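Local structure of uncharacterized protein (Aeromonas hydrophila J-1, 6R1J) at residues Q53-F58 with A93-L98; S136-A141 with N178-L183. The protein is the AhlC component of the tripartite alpha-pore-forming toxin AHL and probably takes part in assembling the membrane pore. The protein carries 3 engineered substitutions. All blocks are in the same frame, centred on the assembly; numbering follows the deposited sequence.

Contact 1: Q53-F58 with A93-L98; sequences QQVLAF and APIQTL
In the helical bundle at one end of this elongated toxin subunit, helices 28-70 and 78-157 pack antiparallel, and Ile95 fills the gap between them. Over these short segments the axes come within 10.3 Å of each other, with 152° between their directions. The backbones come closest where Val55 passes Ile95, and each branch of the isoleucine finds a different partner. Its CG2 meets CG2 of Val55 at 3.6 Å, the tightest apolar touch here. CG1, held beside the backbone N of Ile95 (chi1 -55°), heads instead for Phe58 and lies 3.9 Å from the phenylalanine CB. It also touches ring atoms CG and CD1, coming in obliquely. The terminal CD1 of Ile95 reaches the backbone of helix 28-70, 3.8 Å from the carbonyl O of Gln54. One turn further along helix 78-157, Leu98 crosses Gln54 at about a right angle: its methyl CD2 sits against the amide end of the glutamine, 3.3 Å from NE2. The extended chain of Gln54 carries that amide across the gap, so its flat end borders the hydrophobic strip on the more open flank. No hydrogen bond joins the two segments; what holds them is van der Waals packing. Helix 163-236 closes over the buried side, with Leu228 against Phe58 and Ile225 against Ile95, while Ala265 packs on Val55. This is core packing between neighbouring antiparallel helices of an all-alpha bundle, with a third helix completing the core.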
ATOM      1  N   GLN A  53      19.185  24.532  19.976  1.00 41.28           N
ATOM      2  CA  GLN A  53      19.701  25.885  20.314  1.00 47.40           C
ATOM      3  C   GLN A  53      20.923  25.762  21.231  1.00 44.29           C
ATOM      4  O   GLN A  53      21.920  26.450  20.950  1.00 41.00           O
ATOM      5  CB  GLN A  53      18.576  26.741  20.904  1.00 54.21           C
ATOM      6  CG  GLN A  53      17.599  27.212  19.838  1.00 65.24           C
ATOM      7  CD  GLN A  53      16.274  27.757  20.330  1.00 77.43           C
ATOM      8  OE1 GLN A  53      15.934  27.716  21.516  1.00 85.61           O
ATOM      9  NE2 GLN A  53      15.490  28.260  19.388  1.00 80.56           N
ATOM     10  N   GLN A  54      20.897  24.870  22.232  1.00 40.62           N
ATOM     11  CA  GLN A  54      21.996  24.729  23.228  1.00 41.63           C
ATOM     12  C   GLN A  54      23.225  24.082  22.575  1.00 42.34           C
ATOM     13  O   GLN A  54      24.365  24.501  22.873  1.00 35.57           O
ATOM     14  CB  GLN A  54      21.513  23.981  24.476  1.00 43.71           C
ATOM     15  CG  GLN A  54      20.541  24.814  25.296  1.00 47.02           C
ATOM     16  CD  GLN A  54      20.129  24.163  26.586  1.00 49.37           C
ATOM     17  OE1 GLN A  54      18.997  24.290  27.035  1.00 64.19           O
ATOM     18  NE2 GLN A  54      21.043  23.439  27.185  1.00 52.43           N
ATOM     19  N   VAL A  55      23.021  23.094  21.715  1.00 37.75           N
ATOM     20  CA  VAL A  55      24.149  22.444  20.989  1.00 35.01           C
ATOM     21  C   VAL A  55      24.837  23.484  20.095  1.00 34.91           C
ATOM     22  O   VAL A  55      26.038  23.500  20.090  1.00 36.88           O
ATOM     23  CB  VAL A  55      23.660  21.246  20.179  1.00 36.41           C
ATOM     24  CG1 VAL A  55      24.703  20.772  19.182  1.00 38.91           C
ATOM     25  CG2 VAL A  55      23.224  20.128  21.115  1.00 38.45           C
ATOM     26  N   LEU A  56      24.084  24.314  19.381  1.00 36.18           N
ATOM     27  CA  LEU A  56      24.661  25.318  18.449  1.00 43.34           C
ATOM     28  C   LEU A  56      25.420  26.403  19.236  1.00 40.50           C
ATOM     29  O   LEU A  56      26.537  26.744  18.819  1.00 41.51           O
ATOM     30  CB  LEU A  56      23.528  25.907  17.620  1.00 39.90           C
ATOM     31  CG  LEU A  56      22.915  24.940  16.605  1.00 41.47           C
ATOM     32  CD1 LEU A  56      21.744  25.596  15.888  1.00 40.82           C
ATOM     33  CD2 LEU A  56      23.949  24.451  15.601  1.00 40.35           C
ATOM     34  N   ALA A  57      24.855  26.869  20.354  1.00 38.99           N
ATOM     35  CA  ALA A  57      25.450  27.887  21.258  1.00 39.46           C
ATOM     36  C   ALA A  57      26.762  27.332  21.789  1.00 41.21           C
ATOM     37  O   ALA A  57      27.792  27.990  21.646  1.00 42.74           O
ATOM     38  CB  ALA A  57      24.494  28.252  22.363  1.00 42.86           C
ATOM     39  N   PHE A  58      26.731  26.099  22.278  1.00 39.18           N
ATOM     40  CA  PHE A  58      27.919  25.388  22.775  1.00 38.32           C
ATOM     41  C   PHE A  58      28.955  25.288  21.663  1.00 39.80           C
ATOM     42  O   PHE A  58      30.165  25.567  21.936  1.00 35.80           O
ATOM     43  CB  PHE A  58      27.531  23.994  23.283  1.00 42.05           C
ATOM     44  CG  PHE A  58      28.669  23.018  23.330  1.00 38.31           C
ATOM     45  CD1 PHE A  58      29.537  22.982  24.404  1.00 37.08           C
ATOM     46  CD2 PHE A  58      28.893  22.159  22.271  1.00 37.45           C
ATOM     47  CE1 PHE A  58      30.602  22.100  24.424  1.00 38.72           C
ATOM     48  CE2 PHE A  58      29.962  21.284  22.295  1.00 39.85           C
ATOM     49  CZ  PHE A  58      30.815  21.255  23.372  1.00 38.24           C
ATOM     50  N   ALA A  93      29.774  18.222  29.392  1.00 49.57           N
ATOM     51  CA  ALA A  93      28.968  17.363  30.304  1.00 45.46           C
ATOM     52  C   ALA A  93      27.488  17.679  30.184  1.00 41.52           C
ATOM     53  O   ALA A  93      26.729  16.775  29.877  1.00 47.32           O
ATOM     54  CB  ALA A  93      29.417  17.471  31.743  1.00 48.69           C
ATOM     55  N   PRO A  94      27.019  18.917  30.451  1.00 45.94           N
ATOM     56  CA  PRO A  94      25.595  19.232  30.353  1.00 44.26           C
ATOM     57  C   PRO A  94      24.976  19.093  28.950  1.00 47.89           C
ATOM     58  O   PRO A  94      23.796  18.832  28.864  1.00 41.89           O
ATOM     59  CB  PRO A  94      25.492  20.700  30.778  1.00 49.58           C
ATOM     60  CG  PRO A  94      26.908  21.247  30.615  1.00 48.76           C
ATOM     61  CD  PRO A  94      27.820  20.072  30.882  1.00 51.27           C
ATOM     62  N   ILE A  95      25.753  19.265  27.871  1.00 49.00           N
ATOM     63  CA  ILE A  95      25.178  19.200  26.495  1.00 44.68           C
ATOM     64  C   ILE A  95      25.055  17.725  26.147  1.00 39.24           C
ATOM     65  O   ILE A  95      24.044  17.380  25.527  1.00 43.22           O
ATOM     66  CB  ILE A  95      25.993  19.998  25.441  1.00 47.63           C
ATOM     67  CG1 ILE A  95      26.192  21.461  25.858  1.00 54.78           C
ATOM     68  CG2 ILE A  95      25.310  19.944  24.084  1.00 50.53           C
ATOM     69  CD1 ILE A  95      24.922  22.279  25.881  1.00 54.73           C
ATOM     70  N   GLN A  96      26.075  16.939  26.506  1.00 38.04           N
ATOM     71  CA  GLN A  96      26.095  15.488  26.244  1.00 41.41           C
ATOM     72  C   GLN A  96      24.913  14.867  27.007  1.00 46.56           C
ATOM     73  O   GLN A  96      24.253  13.973  26.426  1.00 40.30           O
ATOM     74  CB  GLN A  96      27.418  14.867  26.649  1.00 38.38           C
ATOM     75  CG  GLN A  96      27.601  13.455  26.128  1.00 41.74           C
ATOM     76  CD  GLN A  96      29.033  12.995  26.176  1.00 43.41           C
ATOM     77  OE1 GLN A  96      29.865  13.593  26.843  1.00 48.53           O
ATOM     78  NE2 GLN A  96      29.340  11.935  25.446  1.00 43.57           N
ATOM     79  N   THR A  97      24.604  15.398  28.193  1.00 40.48           N
ATOM     80  CA  THR A  97      23.536  14.873  29.085  1.00 44.54           C
ATOM     81  C   THR A  97      22.172  15.197  28.484  1.00 45.32           C
ATOM     82  O   THR A  97      21.373  14.241  28.328  1.00 43.37           O
ATOM     83  CB  THR A  97      23.733  15.332  30.540  1.00 41.59           C
ATOM     84  OG1 THR A  97      24.913  14.639  30.954  1.00 40.87           O
ATOM     85  CG2 THR A  97      22.587  14.972  31.455  1.00 43.83           C
ATOM     86  N   LEU A  98      21.935  16.462  28.107  1.00 43.15           N
ATOM     87  CA  LEU A  98      20.650  16.927  27.539  1.00 42.61           C
ATOM     88  C   LEU A  98      20.362  16.171  26.230  1.00 42.56           C
ATOM     89  O   LEU A  98      19.180  15.823  25.944  1.00 38.14           O
ATOM     90  CB  LEU A  98      20.727  18.436  27.304  1.00 45.40           C
ATOM     91  CG  LEU A  98      19.416  19.088  26.854  1.00 48.42           C
ATOM     92  CD1 LEU A  98      18.344  19.009  27.934  1.00 49.53           C
ATOM     93  CD2 LEU A  98      19.628  20.533  26.444  1.00 50.64           C
TER

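Contact 2: S136-A141 with N178-L183; sequences SNLDGA and NKVSSL
Leu183 and Leu138 meet across the paired long helices 78-157 and 163-236, which run antiparallel here with 9.2 Å between the axes of the two segments. Leu183 takes the rotamer with CG beside its backbone N (chi1 -75°), and this carries both methyls onto the turn at Asn137. CD1 rests 3.7 Å from the carbonyl carbon of Asn137, over the backbone, while CD2 lies 3.9 Å from that residue's CB. Leu138 has the other common leucine shape, its CG anti to the backbone N (chi1 177°), and it runs past Leu183 in the reverse direction. Its CD1 comes 4.1 Å from CB of Leu183 and at the same time reaches the backbone carbonyl of Val180, so the two leucines overlap along their stems and each ends on the opposing helix. One turn on, Ala141 puts its methyl against Val180. Its CB touches CG2 of Val180 at 3.5 Å, and the same valine methyl presses on the Ala141 carbonyl O at 3.4 Å; the other methyl, CG1, turns to CD1 of Leu138. Lys179 closes the outer flank with a fully extended chain, laying CD 3.8 Å from CB of Ala141. The chain passes beyond the alanine, and NZ makes a long, weak ion pair with Glu144. The aliphatic lysine carbons thus cover the methyl of Ala141 at the edge of the seam, with the charged end beyond it. Leucine, valine and alanine packed between consecutive helices, with Asn137 and Lys179 at the flank, are consistent with a long antiparallel, coiled-coil-like hairpin.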
ATOM      1  N   SER A 136     -19.615 -15.010   3.795  1.00 60.22           N
ATOM      2  CA  SER A 136     -20.217 -16.363   3.649  1.00 67.14           C
ATOM      3  C   SER A 136     -21.674 -16.360   4.129  1.00 70.07           C
ATOM      4  O   SER A 136     -22.540 -16.804   3.349  1.00 69.14           O
ATOM      5  CB  SER A 136     -19.411 -17.387   4.356  1.00 66.55           C
ATOM      6  OG  SER A 136     -18.133 -17.439   3.756  1.00 72.45           O
ATOM      7  N   ASN A 137     -21.936 -15.891   5.359  1.00 62.79           N
ATOM      8  CA  ASN A 137     -23.316 -15.766   5.912  1.00 52.96           C
ATOM      9  C   ASN A 137     -24.183 -15.033   4.884  1.00 51.92           C
ATOM     10  O   ASN A 137     -25.297 -15.533   4.612  1.00 61.47           O
ATOM     11  CB  ASN A 137     -23.375 -15.029   7.259  1.00 60.73           C
ATOM     12  CG  ASN A 137     -22.613 -15.712   8.373  1.00 61.72           C
ATOM     13  OD1 ASN A 137     -22.280 -16.888   8.273  1.00 70.73           O
ATOM     14  ND2 ASN A 137     -22.340 -14.986   9.444  1.00 58.87           N
ATOM     15  N   LEU A 138     -23.685 -13.929   4.296  1.00 54.49           N
ATOM     16  CA  LEU A 138     -24.401 -13.120   3.262  1.00 58.81           C
ATOM     17  C   LEU A 138     -24.673 -13.986   2.028  1.00 63.05           C
ATOM     18  O   LEU A 138     -25.860 -14.012   1.587  1.00 59.84           O
ATOM     19  CB  LEU A 138     -23.620 -11.850   2.896  1.00 57.80           C
ATOM     20  CG  LEU A 138     -24.231 -10.996   1.784  1.00 60.03           C
ATOM     21  CD1 LEU A 138     -25.698 -10.683   2.058  1.00 63.41           C
ATOM     22  CD2 LEU A 138     -23.451  -9.706   1.568  1.00 59.77           C
ATOM     23  N   ASP A 139     -23.646 -14.671   1.510  1.00 64.45           N
ATOM     24  CA  ASP A 139     -23.738 -15.601   0.349  1.00 62.09           C
ATOM     25  C   ASP A 139     -24.869 -16.614   0.607  1.00 60.55           C
ATOM     26  O   ASP A 139     -25.766 -16.745  -0.261  1.00 62.45           O
ATOM     27  CB  ASP A 139     -22.403 -16.324   0.093  1.00 69.62           C
ATOM     28  CG  ASP A 139     -21.238 -15.454  -0.406  1.00 82.19           C
ATOM     29  OD1 ASP A 139     -21.473 -14.272  -0.780  1.00 75.00           O
ATOM     30  OD2 ASP A 139     -20.079 -15.973  -0.435  1.00 77.93           O
ATOM     31  N   GLY A 140     -24.847 -17.287   1.766  1.00 57.14           N
ATOM     32  CA  GLY A 140     -25.833 -18.310   2.177  1.00 47.56           C
ATOM     33  C   GLY A 140     -27.247 -17.765   2.387  1.00 57.12           C
ATOM     34  O   GLY A 140     -28.198 -18.538   2.147  1.00 56.73           O
ATOM     35  N   ALA A 141     -27.431 -16.511   2.833  1.00 51.85           N
ATOM     36  CA  ALA A 141     -28.776 -15.921   3.053  1.00 55.55           C
ATOM     37  C   ALA A 141     -29.352 -15.519   1.693  1.00 57.94           C
ATOM     38  O   ALA A 141     -30.599 -15.426   1.573  1.00 55.24           O
ATOM     39  CB  ALA A 141     -28.748 -14.758   4.020  1.00 48.37           C
ATOM     40  N   ASN A 178     -34.690  -9.484   5.650  1.00 63.12           N
ATOM     41  CA  ASN A 178     -34.120  -8.696   6.780  1.00 64.38           C
ATOM     42  C   ASN A 178     -32.774  -9.291   7.213  1.00 60.76           C
ATOM     43  O   ASN A 178     -31.931  -8.510   7.699  1.00 59.67           O
ATOM     44  CB  ASN A 178     -35.034  -8.645   8.004  1.00 62.50           C
ATOM     45  CG  ASN A 178     -36.382  -8.024   7.703  1.00 64.99           C
ATOM     46  OD1 ASN A 178     -36.591  -7.444   6.635  1.00 70.93           O
ATOM     47  ND2 ASN A 178     -37.301  -8.165   8.640  1.00 59.88           N
ATOM     48  N   LYS A 179     -32.598 -10.612   7.091  1.00 55.54           N
ATOM     49  CA  LYS A 179     -31.301 -11.266   7.374  1.00 55.29           C
ATOM     50  C   LYS A 179     -30.289 -10.795   6.316  1.00 57.37           C
ATOM     51  O   LYS A 179     -29.169 -10.475   6.713  1.00 53.19           O
ATOM     52  CB  LYS A 179     -31.401 -12.791   7.397  1.00 57.80           C
ATOM     53  CG  LYS A 179     -30.107 -13.507   7.751  1.00 60.42           C
ATOM     54  CD  LYS A 179     -30.151 -15.002   7.514  1.00 68.35           C
ATOM     55  CE  LYS A 179     -28.867 -15.696   7.907  1.00 71.17           C
ATOM     56  NZ  LYS A 179     -28.944 -17.143   7.601  1.00 81.33           N
ATOM     57  N   VAL A 180     -30.667 -10.741   5.040  1.00 52.12           N
ATOM     58  CA  VAL A 180     -29.763 -10.316   3.924  1.00 55.16           C
ATOM     59  C   VAL A 180     -29.410  -8.833   4.062  1.00 56.56           C
ATOM     60  O   VAL A 180     -28.205  -8.514   4.014  1.00 53.71           O
ATOM     61  CB  VAL A 180     -30.370 -10.631   2.549  1.00 51.56           C
ATOM     62  CG1 VAL A 180     -29.684  -9.880   1.411  1.00 52.99           C
ATOM     63  CG2 VAL A 180     -30.343 -12.131   2.294  1.00 54.22           C
ATOM     64  N   SER A 181     -30.409  -7.959   4.206  1.00 56.34           N
ATOM     65  CA  SER A 181     -30.225  -6.487   4.364  1.00 60.05           C
ATOM     66  C   SER A 181     -29.332  -6.199   5.578  1.00 59.23           C
ATOM     67  O   SER A 181     -28.517  -5.266   5.508  1.00 55.14           O
ATOM     68  CB  SER A 181     -31.531  -5.751   4.483  1.00 61.35           C
ATOM     69  OG  SER A 181     -32.264  -5.848   3.273  1.00 67.07           O
ATOM     70  N   SER A 182     -29.455  -6.983   6.644  1.00 54.32           N
ATOM     71  CA  SER A 182     -28.664  -6.792   7.882  1.00 58.28           C
ATOM     72  C   SER A 182     -27.195  -7.143   7.583  1.00 60.77           C
ATOM     73  O   SER A 182     -26.313  -6.346   7.910  1.00 49.04           O
ATOM     74  CB  SER A 182     -29.238  -7.573   9.033  1.00 51.34           C
ATOM     75  OG  SER A 182     -28.476  -7.376  10.215  1.00 60.44           O
ATOM     76  N   LEU A 183     -26.945  -8.292   6.957  1.00 50.28           N
ATOM     77  CA  LEU A 183     -25.580  -8.753   6.631  1.00 50.61           C
ATOM     78  C   LEU A 183     -24.934  -7.798   5.615  1.00 52.60           C
ATOM     79  O   LEU A 183     -23.724  -7.623   5.701  1.00 51.57           O
ATOM     80  CB  LEU A 183     -25.647 -10.201   6.127  1.00 54.66           C
ATOM     81  CG  LEU A 183     -25.891 -11.246   7.217  1.00 48.89           C
ATOM     82  CD1 LEU A 183     -26.325 -12.584   6.616  1.00 50.86           C
ATOM     83  CD2 LEU A 183     -24.650 -11.428   8.076  1.00 55.23           C
TER

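In the fold
Helix 78-157 is common to both contacts: it pairs with helix 28-70 in contact 1 and, further along, with helix 163-236 in contact 2. The centres of the two lie 65 Å apart, on opposite sides of the chain's centre, and their nearest atoms are about 53 Å apart, so neither touches the other. Contact 1 belongs to the multi-helix end of the molecule, where the side chain of Val55 is about 7 Å from a bound sodium ion, probably the one bound at Thr224 and Asp264. Contact 2 belongs to the slender two-helix extension, where the tag residue His268 of a second subunit packs on Ser182.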